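Local structure of aminoglycoside N(3)-acetyltransferase, AAC(3)-IVa (Escherichia coli, 6MN5) at residues A[172-177]-A[185-190]; A[191-196]-A[252-257]; A[79-84]-A[93-98]. The protein probably confers resistance to gentamicin, kanamycin, apramycin and related aminoglycosides by moving an acetyl group from acetyl-CoA onto the 3-amino group of their 2-deoxystreptamine ring. The protein carries 1 engineered substitution. One frame throughout, in Å; residues are numbered along the deposited sequence.

Contact 1: A[172-177]-A[185-190]. With LLL ((2R,3R,4R,5R)-2-((1S,2S,3R,4S,6R)-4,6-diamino-3-((2R,3R,6S)-3-amino-6-(aminomethyl)-tetrahydro-2H-pyran-2-yloxy)-2-hydr oxycyclohexyloxy)-5-methyl-4-(methylamino)-tetrahydro-2H-pyran-3,5-diol), chain G.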
loop_
_atom_site.group_PDB
_atom_site.type_symbol
_atom_site.label_atom_id
_atom_site.label_comp_id
_atom_site.label_asym_id
_atom_site.label_seq_id
_atom_site.Cartn_x
_atom_site.Cartn_y
_atom_site.Cartn_z
ATOM N N ARG A 172 -19.430 4.512 -2.119
ATOM C CA ARG A 172 -18.658 4.047 -3.260
ATOM C C ARG A 172 -19.239 2.715 -3.716
ATOM O O ARG A 172 -20.134 2.153 -3.075
ATOM C CB ARG A 172 -17.168 3.905 -2.915
ATOM C CG ARG A 172 -16.507 5.199 -2.454
ATOM C CD ARG A 172 -16.242 6.141 -3.617
ATOM N NE ARG A 172 -16.654 7.511 -3.321
ATOM C CZ ARG A 172 -15.815 8.495 -3.006
ATOM N NH1 ARG A 172 -14.509 8.265 -2.941
ATOM N NH2 ARG A 172 -16.280 9.711 -2.755
ATOM N N HIS A 173 -18.730 2.202 -4.833
ATOM C CA HIS A 173 -19.248 0.949 -5.360
ATOM C C HIS A 173 -18.206 0.298 -6.256
ATOM O O HIS A 173 -17.299 0.956 -6.769
ATOM C CB HIS A 173 -20.557 1.163 -6.130
ATOM C CG HIS A 173 -20.359 1.645 -7.533
ATOM N ND1 HIS A 173 -20.228 2.980 -7.848
ATOM C CD2 HIS A 173 -20.270 0.971 -8.703
ATOM C CE1 HIS A 173 -20.066 3.107 -9.154
ATOM N NE2 HIS A 173 -20.088 1.903 -9.695
ATOM N N CYS A 174 -18.354 -1.015 -6.431
ATOM C CA CYS A 174 -17.564 -1.785 -7.381
ATOM C C CYS A 174 -18.493 -2.759 -8.095
ATOM O O CYS A 174 -19.701 -2.795 -7.843
ATOM C CB CYS A 174 -16.405 -2.513 -6.691
ATOM S SG CYS A 174 -16.905 -3.715 -5.442
ATOM N N THR A 175 -17.925 -3.556 -8.996
ATOM C CA THR A 175 -18.698 -4.483 -9.811
ATOM C C THR A 175 -18.074 -5.867 -9.737
ATOM O O THR A 175 -16.861 -6.017 -9.911
ATOM C CB THR A 175 -18.765 -4.011 -11.267
ATOM O OG1 THR A 175 -19.395 -2.725 -11.322
ATOM C CG2 THR A 175 -19.563 -4.996 -12.111
ATOM N N ILE A 176 -18.905 -6.875 -9.480
ATOM C CA ILE A 176 -18.469 -8.261 -9.435
ATOM C C ILE A 176 -19.310 -9.071 -10.415
ATOM O O ILE A 176 -20.332 -8.610 -10.925
ATOM C CB ILE A 176 -18.560 -8.859 -8.018
ATOM C CG1 ILE A 176 -20.004 -8.794 -7.510
ATOM C CG2 ILE A 176 -17.608 -8.136 -7.074
ATOM C CD1 ILE A 176 -20.362 -9.891 -6.530
ATOM N N LEU A 177 -18.860 -10.295 -10.674
ATOM C CA LEU A 177 -19.574 -11.234 -11.531
ATOM C C LEU A 177 -20.090 -12.373 -10.659
ATOM O O LEU A 177 -19.315 -13.233 -10.228
ATOM C CB LEU A 177 -18.677 -11.760 -12.648
ATOM C CG LEU A 177 -19.410 -12.554 -13.731
ATOM C CD1 LEU A 177 -19.072 -12.019 -15.114
ATOM C CD2 LEU A 177 -19.085 -14.037 -13.629
ATOM N N VAL A 185 -21.869 -3.465 -6.281
ATOM C CA VAL A 185 -21.846 -3.640 -4.834
ATOM C C VAL A 185 -21.583 -2.278 -4.209
ATOM O O VAL A 185 -20.476 -1.737 -4.331
ATOM C CB VAL A 185 -20.785 -4.660 -4.400
ATOM C CG1 VAL A 185 -20.729 -4.754 -2.886
ATOM C CG2 VAL A 185 -21.077 -6.022 -5.019
ATOM N N ASP A 186 -22.589 -1.725 -3.539
ATOM C CA ASP A 186 -22.471 -0.415 -2.912
ATOM C C ASP A 186 -21.977 -0.550 -1.478
ATOM O O ASP A 186 -22.398 -1.450 -0.745
ATOM C CB ASP A 186 -23.813 0.317 -2.937
ATOM C CG ASP A 186 -24.347 0.506 -4.343
ATOM O OD1 ASP A 186 -25.203 -0.298 -4.768
ATOM O OD2 ASP A 186 -23.907 1.455 -5.025
ATOM N N TYR A 187 -21.082 0.354 -1.083
ATOM C CA TYR A 187 -20.512 0.338 0.256
ATOM C C TYR A 187 -20.129 1.758 0.652
ATOM O O TYR A 187 -20.222 2.696 -0.143
ATOM C CB TYR A 187 -19.300 -0.596 0.335
ATOM C CG TYR A 187 -18.151 -0.202 -0.569
ATOM C CD1 TYR A 187 -18.112 -0.615 -1.897
ATOM C CD2 TYR A 187 -17.102 0.577 -0.094
ATOM C CE1 TYR A 187 -17.064 -0.258 -2.726
ATOM C CE2 TYR A 187 -16.050 0.940 -0.918
ATOM C CZ TYR A 187 -16.034 0.519 -2.230
ATOM O OH TYR A 187 -14.987 0.878 -3.046
ATOM N N LEU A 188 -19.693 1.906 1.901
ATOM C CA LEU A 188 -19.222 3.179 2.431
ATOM C C LEU A 188 -17.719 3.101 2.648
ATOM O O LEU A 188 -17.227 2.157 3.278
ATOM C CB LEU A 188 -19.932 3.530 3.741
ATOM C CG LEU A 188 -21.407 3.926 3.637
ATOM C CD1 LEU A 188 -21.942 4.399 4.981
ATOM C CD2 LEU A 188 -21.599 4.998 2.580
ATOM N N GLU A 189 -16.995 4.084 2.125
ATOM C CA GLU A 189 -15.544 4.118 2.217
ATOM C C GLU A 189 -15.103 5.365 2.971
ATOM O O GLU A 189 -15.719 6.428 2.851
ATOM C CB GLU A 189 -14.898 4.088 0.828
ATOM C CG GLU A 189 -13.437 3.677 0.845
ATOM C CD GLU A 189 -12.789 3.770 -0.521
ATOM O OE1 GLU A 189 -11.897 2.947 -0.817
ATOM O OE2 GLU A 189 -13.172 4.667 -1.301
ATOM N N ASN A 190 -14.031 5.220 3.748
ATOM C CA ASN A 190 -13.448 6.328 4.505
ATOM C C ASN A 190 -12.416 7.046 3.634
ATOM O O ASN A 190 -11.206 6.998 3.864
ATOM C CB ASN A 190 -12.829 5.812 5.796
ATOM C CG ASN A 190 -11.905 4.633 5.558
ATOM O OD1 ASN A 190 -12.350 3.490 5.475
ATOM N ND2 ASN A 190 -10.611 4.910 5.432
HETATM C C11 LLL G . -7.878 10.873 -4.126
HETATM O O11 LLL G . -7.940 9.566 -4.713
HETATM C C21 LLL G . -8.357 11.905 -5.133
HETATM N N21 LLL G . -9.762 11.673 -5.499
HETATM C C31 LLL G . -7.462 11.870 -6.361
HETATM C C41 LLL G . -6.012 12.044 -5.938
HETATM C C51 LLL G . -5.664 11.003 -4.886
HETATM O O51 LLL G . -6.524 11.166 -3.749
HETATM C C61 LLL G . -4.207 11.183 -4.454
HETATM N N61 LLL G . -3.910 10.382 -3.258
HETATM C C12 LLL G . -8.373 5.946 -2.586
HETATM N N12 LLL G . -8.794 4.928 -1.613
HETATM C C22 LLL G . -7.689 7.113 -1.893
HETATM C C32 LLL G . -7.207 8.110 -2.933
HETATM N N32 LLL G . -6.480 9.220 -2.301
HETATM C C42 LLL G . -8.394 8.622 -3.733
HETATM C C52 LLL G . -9.078 7.456 -4.428
HETATM O O52 LLL G . -10.198 7.938 -5.183
HETATM C C62 LLL G . -9.559 6.456 -3.389
HETATM O O62 LLL G . -10.201 5.354 -4.045
HETATM C C13 LLL G . -11.546 5.722 -4.397
HETATM C C23 LLL G . -12.425 4.475 -4.513
HETATM O O23 LLL G . -11.976 3.453 -3.605
HETATM C C33 LLL G . -12.380 3.950 -5.939
HETATM N N33 LLL G . -13.063 2.653 -6.046
HETATM C C43 LLL G . -13.007 4.975 -6.873
HETATM O O43 LLL G . -14.413 4.716 -6.992
HETATM C C53 LLL G . -12.794 6.371 -6.309
HETATM O O53 LLL G . -11.516 6.428 -5.653
HETATM C C83 LLL G . -12.352 4.876 -8.252
HETATM C C93 LLL G . -12.208 1.709 -6.782
#

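Contact 2: A[191-196]-A[252-257]. With ZN (zinc ion), chain H; LLL ((2R,3R,4R,5R)-2-((1S,2S,3R,4S,6R)-4,6-diamino-3-((2R,3R,6S)-3-amino-6-(aminomethyl)-tetrahydro-2H-pyran-2-yloxy)-2-hydr oxycyclohexyloxy)-5-methyl-4-(methylamino)-tetrahydro-2H-pyran-3,5-diol), chain G.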
loop_
_atom_site.group_PDB
_atom_site.type_symbol
_atom_site.label_atom_id
_atom_site.label_comp_id
_atom_site.label_asym_id
_atom_site.label_seq_id
_atom_site.Cartn_x
_atom_site.Cartn_y
_atom_site.Cartn_z
ATOM N N ASP A 191 -12.922 7.726 2.611
ATOM C CA ASP A 191 -12.075 8.306 1.580
ATOM C C ASP A 191 -12.099 9.828 1.632
ATOM O O ASP A 191 -13.152 10.441 1.835
ATOM C CB ASP A 191 -12.499 7.833 0.189
ATOM C CG ASP A 191 -11.534 8.281 -0.886
ATOM O OD1 ASP A 191 -11.970 8.947 -1.849
ATOM O OD2 ASP A 191 -10.328 7.990 -0.744
ATOM N N HIS A 192 -10.923 10.424 1.438
ATOM C CA HIS A 192 -10.773 11.866 1.299
ATOM C C HIS A 192 -9.621 12.147 0.341
ATOM O O HIS A 192 -9.333 11.328 -0.537
ATOM C CB HIS A 192 -10.539 12.521 2.662
ATOM C CG HIS A 192 -9.623 11.743 3.552
ATOM N ND1 HIS A 192 -8.251 11.845 3.481
ATOM C CD2 HIS A 192 -9.882 10.839 4.527
ATOM C CE1 HIS A 192 -7.705 11.042 4.377
ATOM N NE2 HIS A 192 -8.673 10.422 5.025
ATOM N N CYS A 193 -8.950 13.288 0.503
ATOM C CA CYS A 193 -7.868 13.654 -0.405
ATOM C C CYS A 193 -6.540 12.996 -0.047
ATOM O O CYS A 193 -5.630 12.978 -0.883
ATOM C CB CYS A 193 -7.695 15.172 -0.433
ATOM S SG CYS A 193 -6.833 15.833 1.003
ATOM N N CYS A 194 -6.403 12.473 1.172
ATOM C CA CYS A 194 -5.230 11.758 1.673
ATOM C C CYS A 194 -3.999 12.644 1.828
ATOM O O CYS A 194 -2.934 12.127 2.189
ATOM C CB CYS A 194 -4.847 10.558 0.792
ATOM S SG CYS A 194 -6.125 9.295 0.603
ATOM N N GLU A 195 -4.101 13.951 1.574
ATOM C CA GLU A 195 -2.930 14.819 1.689
ATOM C C GLU A 195 -2.408 14.867 3.120
ATOM O O GLU A 195 -1.193 14.840 3.346
ATOM C CB GLU A 195 -3.266 16.228 1.203
ATOM C CG GLU A 195 -3.196 16.401 -0.303
ATOM C CD GLU A 195 -3.475 17.824 -0.736
ATOM O OE1 GLU A 195 -3.306 18.742 0.095
ATOM O OE2 GLU A 195 -3.865 18.026 -1.906
ATOM N N ARG A 196 -3.306 14.935 4.099
ATOM C CA ARG A 196 -2.898 15.052 5.492
ATOM C C ARG A 196 -2.403 13.739 6.083
ATOM O O ARG A 196 -2.072 13.705 7.273
ATOM C CB ARG A 196 -4.049 15.607 6.334
ATOM C CG ARG A 196 -4.306 17.087 6.090
ATOM C CD ARG A 196 -5.589 17.550 6.753
ATOM N NE ARG A 196 -5.542 17.379 8.200
ATOM C CZ ARG A 196 -5.056 18.285 9.039
ATOM N NH1 ARG A 196 -4.575 19.429 8.573
ATOM N NH2 ARG A 196 -5.052 18.048 10.343
ATOM N N GLU A 252 -12.546 19.747 -1.695
ATOM C CA GLU A 252 -13.847 19.180 -2.035
ATOM C C GLU A 252 -14.049 17.820 -1.376
ATOM O O GLU A 252 -15.102 17.555 -0.783
ATOM C CB GLU A 252 -13.973 19.067 -3.553
ATOM C CG GLU A 252 -15.332 19.439 -4.108
ATOM C CD GLU A 252 -15.280 19.736 -5.595
ATOM O OE1 GLU A 252 -15.209 20.927 -5.963
ATOM O OE2 GLU A 252 -15.299 18.775 -6.394
ATOM N N GLU A 253 -13.043 16.947 -1.462
ATOM C CA GLU A 253 -13.212 15.574 -0.994
ATOM C C GLU A 253 -13.310 15.504 0.524
ATOM O O GLU A 253 -14.151 14.776 1.061
ATOM C CB GLU A 253 -12.062 14.709 -1.498
ATOM C CG GLU A 253 -11.687 14.980 -2.941
ATOM C CD GLU A 253 -10.493 14.166 -3.383
ATOM O OE1 GLU A 253 -10.519 12.932 -3.195
ATOM O OE2 GLU A 253 -9.529 14.761 -3.910
ATOM N N CYS A 254 -12.451 16.242 1.233
ATOM C CA CYS A 254 -12.551 16.285 2.687
ATOM C C CYS A 254 -13.859 16.928 3.125
ATOM O O CYS A 254 -14.458 16.516 4.126
ATOM C CB CYS A 254 -11.357 17.036 3.275
ATOM S SG CYS A 254 -9.793 16.153 3.136
ATOM N N ASP A 255 -14.324 17.938 2.385
ATOM C CA ASP A 255 -15.630 18.519 2.678
ATOM C C ASP A 255 -16.731 17.477 2.541
ATOM O O ASP A 255 -17.659 17.434 3.356
ATOM C CB ASP A 255 -15.901 19.709 1.757
ATOM C CG ASP A 255 -15.121 20.945 2.156
ATOM O OD1 ASP A 255 -14.355 20.876 3.142
ATOM O OD2 ASP A 255 -15.266 21.985 1.478
ATOM N N ALA A 256 -16.639 16.621 1.519
ATOM C CA ALA A 256 -17.637 15.570 1.343
ATOM C C ALA A 256 -17.589 14.569 2.491
ATOM O O ALA A 256 -18.632 14.092 2.953
ATOM C CB ALA A 256 -17.426 14.865 0.005
ATOM N N ALA A 257 -16.385 14.243 2.965
ATOM C CA ALA A 257 -16.260 13.340 4.103
ATOM C C ALA A 257 -16.838 13.966 5.366
ATOM O O ALA A 257 -17.442 13.270 6.192
ATOM C CB ALA A 257 -14.794 12.959 4.311
HETATM ZN ZN ZN H . -8.440 17.410 1.621
HETATM C C11 LLL G . -7.878 10.873 -4.126
HETATM O O11 LLL G . -7.940 9.566 -4.713
HETATM C C21 LLL G . -8.357 11.905 -5.133
HETATM N N21 LLL G . -9.762 11.673 -5.499
HETATM C C31 LLL G . -7.462 11.870 -6.361
HETATM C C41 LLL G . -6.012 12.044 -5.938
HETATM C C51 LLL G . -5.664 11.003 -4.886
HETATM O O51 LLL G . -6.524 11.166 -3.749
HETATM C C61 LLL G . -4.207 11.183 -4.454
HETATM N N61 LLL G . -3.910 10.382 -3.258
HETATM C C12 LLL G . -8.373 5.946 -2.586
HETATM N N12 LLL G . -8.794 4.928 -1.613
HETATM C C22 LLL G . -7.689 7.113 -1.893
HETATM C C32 LLL G . -7.207 8.110 -2.933
HETATM N N32 LLL G . -6.480 9.220 -2.301
HETATM C C42 LLL G . -8.394 8.622 -3.733
HETATM C C52 LLL G . -9.078 7.456 -4.428
HETATM O O52 LLL G . -10.198 7.938 -5.183
HETATM C C62 LLL G . -9.559 6.456 -3.389
HETATM O O62 LLL G . -10.201 5.354 -4.045
HETATM C C13 LLL G . -11.546 5.722 -4.397
HETATM C C23 LLL G . -12.425 4.475 -4.513
HETATM O O23 LLL G . -11.976 3.453 -3.605
HETATM C C33 LLL G . -12.380 3.950 -5.939
HETATM N N33 LLL G . -13.063 2.653 -6.046
HETATM C C43 LLL G . -13.007 4.975 -6.873
HETATM O O43 LLL G . -14.413 4.716 -6.992
HETATM C C53 LLL G . -12.794 6.371 -6.309
HETATM O O53 LLL G . -11.516 6.428 -5.653
HETATM C C83 LLL G . -12.352 4.876 -8.252
HETATM C C93 LLL G . -12.208 1.709 -6.782
#

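Contact 3: A[79-84]-A[93-98]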
loop_
_atom_site.group_PDB
_atom_site.type_symbol
_atom_site.label_atom_id
_atom_site.label_comp_id
_atom_site.label_asym_id
_atom_site.label_seq_id
_atom_site.Cartn_x
_atom_site.Cartn_y
_atom_site.Cartn_z
ATOM N N THR A 79 -5.809 -11.155 -15.583
ATOM C CA THR A 79 -5.740 -10.202 -16.685
ATOM C C THR A 79 -5.926 -8.745 -16.288
ATOM O O THR A 79 -5.449 -7.871 -17.020
ATOM C CB THR A 79 -6.785 -10.541 -17.761
ATOM O OG1 THR A 79 -8.102 -10.375 -17.223
ATOM C CG2 THR A 79 -6.619 -11.972 -18.241
ATOM N N SER A 80 -6.589 -8.450 -15.179
ATOM C CA SER A 80 -6.903 -7.065 -14.828
ATOM C C SER A 80 -5.635 -6.278 -14.523
ATOM O O SER A 80 -4.908 -6.630 -13.585
ATOM C CB SER A 80 -7.846 -7.021 -13.628
ATOM O OG SER A 80 -9.193 -7.222 -14.023
ATOM N N PRO A 81 -5.330 -5.223 -15.274
ATOM C CA PRO A 81 -4.189 -4.372 -14.924
ATOM C C PRO A 81 -4.462 -3.582 -13.655
ATOM O O PRO A 81 -5.608 -3.254 -13.335
ATOM C CB PRO A 81 -4.056 -3.434 -16.132
ATOM C CG PRO A 81 -4.941 -4.011 -17.198
ATOM C CD PRO A 81 -6.015 -4.759 -16.489
ATOM N N VAL A 82 -3.385 -3.271 -12.929
ATOM C CA VAL A 82 -3.530 -2.397 -11.772
ATOM C C VAL A 82 -3.795 -0.972 -12.243
ATOM O O VAL A 82 -3.477 -0.586 -13.374
ATOM C CB VAL A 82 -2.292 -2.456 -10.861
ATOM C CG1 VAL A 82 -1.840 -3.895 -10.667
ATOM C CG2 VAL A 82 -1.171 -1.605 -11.427
ATOM N N THR A 83 -4.408 -0.183 -11.365
ATOM C CA THR A 83 -4.649 1.213 -11.692
ATOM C C THR A 83 -3.313 1.916 -11.935
ATOM O O THR A 83 -2.334 1.650 -11.228
ATOM C CB THR A 83 -5.428 1.912 -10.573
ATOM O OG1 THR A 83 -5.510 3.317 -10.844
ATOM C CG2 THR A 83 -4.756 1.703 -9.231
ATOM N N PRO A 84 -3.228 2.791 -12.940
ATOM C CA PRO A 84 -1.938 3.432 -13.252
ATOM C C PRO A 84 -1.335 4.201 -12.088
ATOM O O PRO A 84 -0.114 4.394 -12.060
ATOM C CB PRO A 84 -2.281 4.366 -14.420
ATOM C CG PRO A 84 -3.519 3.771 -15.033
ATOM C CD PRO A 84 -4.289 3.184 -13.882
ATOM N N PHE A 93 4.646 -6.726 -11.042
ATOM C CA PHE A 93 4.898 -7.714 -9.996
ATOM C C PHE A 93 3.903 -8.867 -10.059
ATOM O O PHE A 93 4.290 -10.038 -9.972
ATOM C CB PHE A 93 4.855 -7.036 -8.626
ATOM C CG PHE A 93 4.942 -7.988 -7.463
ATOM C CD1 PHE A 93 5.994 -8.882 -7.356
ATOM C CD2 PHE A 93 3.978 -7.974 -6.463
ATOM C CE1 PHE A 93 6.079 -9.755 -6.280
ATOM C CE2 PHE A 93 4.058 -8.840 -5.384
ATOM C CZ PHE A 93 5.111 -9.732 -5.295
ATOM N N TRP A 94 2.614 -8.556 -10.215
ATOM C CA TRP A 94 1.598 -9.599 -10.128
ATOM C C TRP A 94 1.623 -10.547 -11.322
ATOM O O TRP A 94 1.092 -11.658 -11.224
ATOM C CB TRP A 94 0.207 -8.972 -9.972
ATOM C CG TRP A 94 -0.324 -8.275 -11.197
ATOM C CD1 TRP A 94 -0.245 -6.944 -11.481
ATOM C CD2 TRP A 94 -1.032 -8.877 -12.292
ATOM N NE1 TRP A 94 -0.853 -6.678 -12.686
ATOM C CE2 TRP A 94 -1.344 -7.849 -13.203
ATOM C CE3 TRP A 94 -1.426 -10.185 -12.591
ATOM C CZ2 TRP A 94 -2.032 -8.087 -14.390
ATOM C CZ3 TRP A 94 -2.108 -10.421 -13.773
ATOM C CH2 TRP A 94 -2.405 -9.376 -14.658
ATOM N N ARG A 95 2.226 -10.147 -12.437
ATOM C CA ARG A 95 2.300 -11.010 -13.607
ATOM C C ARG A 95 3.468 -11.988 -13.559
ATOM O O ARG A 95 3.523 -12.904 -14.386
ATOM C CB ARG A 95 2.402 -10.162 -14.878
ATOM C CG ARG A 95 1.330 -9.094 -14.981
ATOM C CD ARG A 95 1.774 -7.959 -15.884
ATOM N NE ARG A 95 0.809 -6.865 -15.880
ATOM C CZ ARG A 95 -0.146 -6.711 -16.792
ATOM N NH1 ARG A 95 -0.261 -7.580 -17.789
ATOM N NH2 ARG A 95 -0.983 -5.685 -16.710
ATOM N N LEU A 96 4.390 -11.822 -12.613
ATOM C CA LEU A 96 5.574 -12.660 -12.553
ATOM C C LEU A 96 5.227 -14.064 -12.057
ATOM O O LEU A 96 4.190 -14.273 -11.423
ATOM C CB LEU A 96 6.618 -12.016 -11.647
ATOM C CG LEU A 96 7.136 -10.673 -12.163
ATOM C CD1 LEU A 96 8.310 -10.191 -11.327
ATOM C CD2 LEU A 96 7.518 -10.772 -13.631
ATOM N N PRO A 97 6.084 -15.046 -12.347
ATOM C CA PRO A 97 5.797 -16.427 -11.936
ATOM C C PRO A 97 5.642 -16.572 -10.430
ATOM O O PRO A 97 6.305 -15.894 -9.642
ATOM C CB PRO A 97 7.016 -17.205 -12.445
ATOM C CG PRO A 97 7.508 -16.405 -13.603
ATOM C CD PRO A 97 7.255 -14.972 -13.241
ATOM N N ASN A 98 4.742 -17.474 -10.040
ATOM C CA ASN A 98 4.481 -17.864 -8.657
ATOM C C ASN A 98 3.990 -16.712 -7.788
ATOM O O ASN A 98 3.963 -16.837 -6.558
ATOM C CB ASN A 98 5.719 -18.507 -8.019
ATOM C CG ASN A 98 6.279 -19.645 -8.854
ATOM O OD1 ASN A 98 5.530 -20.434 -9.435
ATOM N ND2 ASN A 98 7.603 -19.732 -8.921
#

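Contact 1: A[172-177]-A[185-190]
Tyr-187 O accepts the backbone N-H of Arg-172 at 2.8 Å. The return bond, Tyr-187 N to Arg-172 O, is equally short at 2.8 Å. A second pair of bonds lies two residues further along. Val-185 N reaches Cys-174 O at 2.8 Å, and Cys-174 N reaches Val-185 O at 3.1 Å. His-173 and Asp-186 form the non-hydrogen-bonded pair between them.

The Tyr-187 ring is turned back over the strand opposite. Its CG sits between the backbone N and the carbonyl carbon (chi1 62°), which brings the ring over to Arg-172. Arg-172 CB lies over the ring face, 4.0 Å from the ring centroid, as a CH-pi contact. Arg-172 O lies above the ring too, toward its rim. Cys-174 SG and Val-185 CB meet on the same side of the sheet. Further out, Ile-176 CG1 packs against Val-185 CG2 at 3.9 Å.

The guanidinium of Arg-172 and the carboxylate of Glu-189 are turned 81° against each other. Arg-172 CG rests against Glu-189 OE2 at 3.6 Å, but the two charges do not pair. The guanidinium instead makes a salt bridge with Asp-191 through NH1. Glu-189 has a stretched side chain, and its OE1 takes a hydrogen bond from the gentamicin hydroxyl O23 at 2.8 Å. Pro-127 touches both Tyr-187 and Glu-189. On the other face of the sheet, His-173 NE2 is hydrogen-bonded to Asp-72, while Asp-186 pairs with Arg-184. The arrangement is that of a two-stranded antiparallel beta hairpin, 170-178 with 181-189, whose base forms one wall of the aminoglycoside pocket.

Contact 2: A[191-196]-A[252-257]
The zinc site joins Cys-193 to Cys-254, next to the aminoglycoside pocket. Cys-193 SG binds the zinc ion at 2.3 Å and Cys-254 SG binds it at 2.4 Å. The two sulfurs are 3.7 Å apart, as neighbouring ligands of one metal. His-245 and Cys-251 complete a set of three cysteines and one histidine, in which Cys-251 and Cys-254 form a CxxC pair.

With chi1 at 77° the SG of Cys-193 swings to the metal. The same sulfur accepts the backbone N-H of Glu-195 at 3.4 Å. That bond would help to spread the negative charge of the thiolate. His-192 lies beside the site. Its CB touches Cys-254 SG at 3.7 Å, and its ring lies obliquely to that sulfur, farther off. His-192 ND1 accepts the N-H of Cys-194 at 3.0 Å, while NE2 is hydrogen-bonded to Glu-161. Both ring nitrogens are thus engaged, which fixes the turn of the imidazole.

Glu-253 points from the helix toward the loop and reaches out at nearly full length past CG. Its OE1 takes a hydrogen bond from gentamicin N21 at 2.7 Å. The Glu-253 carboxylate probably suits this amino group, which is likely to be charged. Asp-191 OD1 lies near the same carboxylate, its own charge countered by the salt bridge to Arg-172. Ala-257 CB packs on Asp-191 O at 3.9 Å. The contact thus fastens the first turns of the C-terminal helix 252-260 to the loop that leads from strand 181-189 to helix 200-206.

Contact 3: A[79-84]-A[93-98]
Val-82 CG1 meets the pyrrole part of the Trp-94 indole, 3.5 Å from CD1, with NE1 close by. The two side chains pass one another in opposite directions. The six-membered part of the indole lies along the backbone of 79-80. Ser-80 O is 3.3 Å from Trp-94 CZ2, and Thr-79 C is 3.9 Å from Trp-94 CH2. All of these atoms approach the ring obliquely. Pro-81 adds its CB, which sits 3.9 Å from Arg-95 NH2 at the edge of the guanidinium.

A chi1 of 71° folds the Trp-94 indole toward 79-82. Arg-95, stretched from CG to NE, lies over one face of this indole. Trp-94 CZ2 in turn lies over the centre of the guanidinium, 3.3 Å from its plane.

Both residues belong to a type I beta turn from Phe-93 to Leu-96. The contact closes the part of the connection between strand 61-65 and strand 100-101 that holds helix 88-93. Strand 100-101 is an edge strand of the main mixed sheet.

Asp-91, within that helix, positions much of the first shell. Its OD1 is hydrogen-bonded to Trp-94 NE1 and Val-82 N, and Arg-95 NH2 is salt-bridged to the same Asp-91 oxygen. Arg-101 makes a cation-pi contact with Trp-94 and a hydrogen bond to Ser-80 O. Ala-109 of strand 108-111 also touches the indole.

How the contacts relate
From the N terminus, contact 3 comes first. It closes a short loop of eight intervening residues that holds most of helix 88-93, beside the main sheet. Contact 1 follows and closes the hairpin, with seven residues between its segments. Contact 2 begins at the very next residue and spans 55 residues, bringing the C-terminal helix back to the loop after the hairpin. The three are in series, so none nests in or crosses another. Contacts 1 and 2 are joined by a salt bridge between their segments, and both reach gentamicin. Contact 3 stays apart, its nearest atoms about 9 Å from contact 1 and about 12 Å from contact 2.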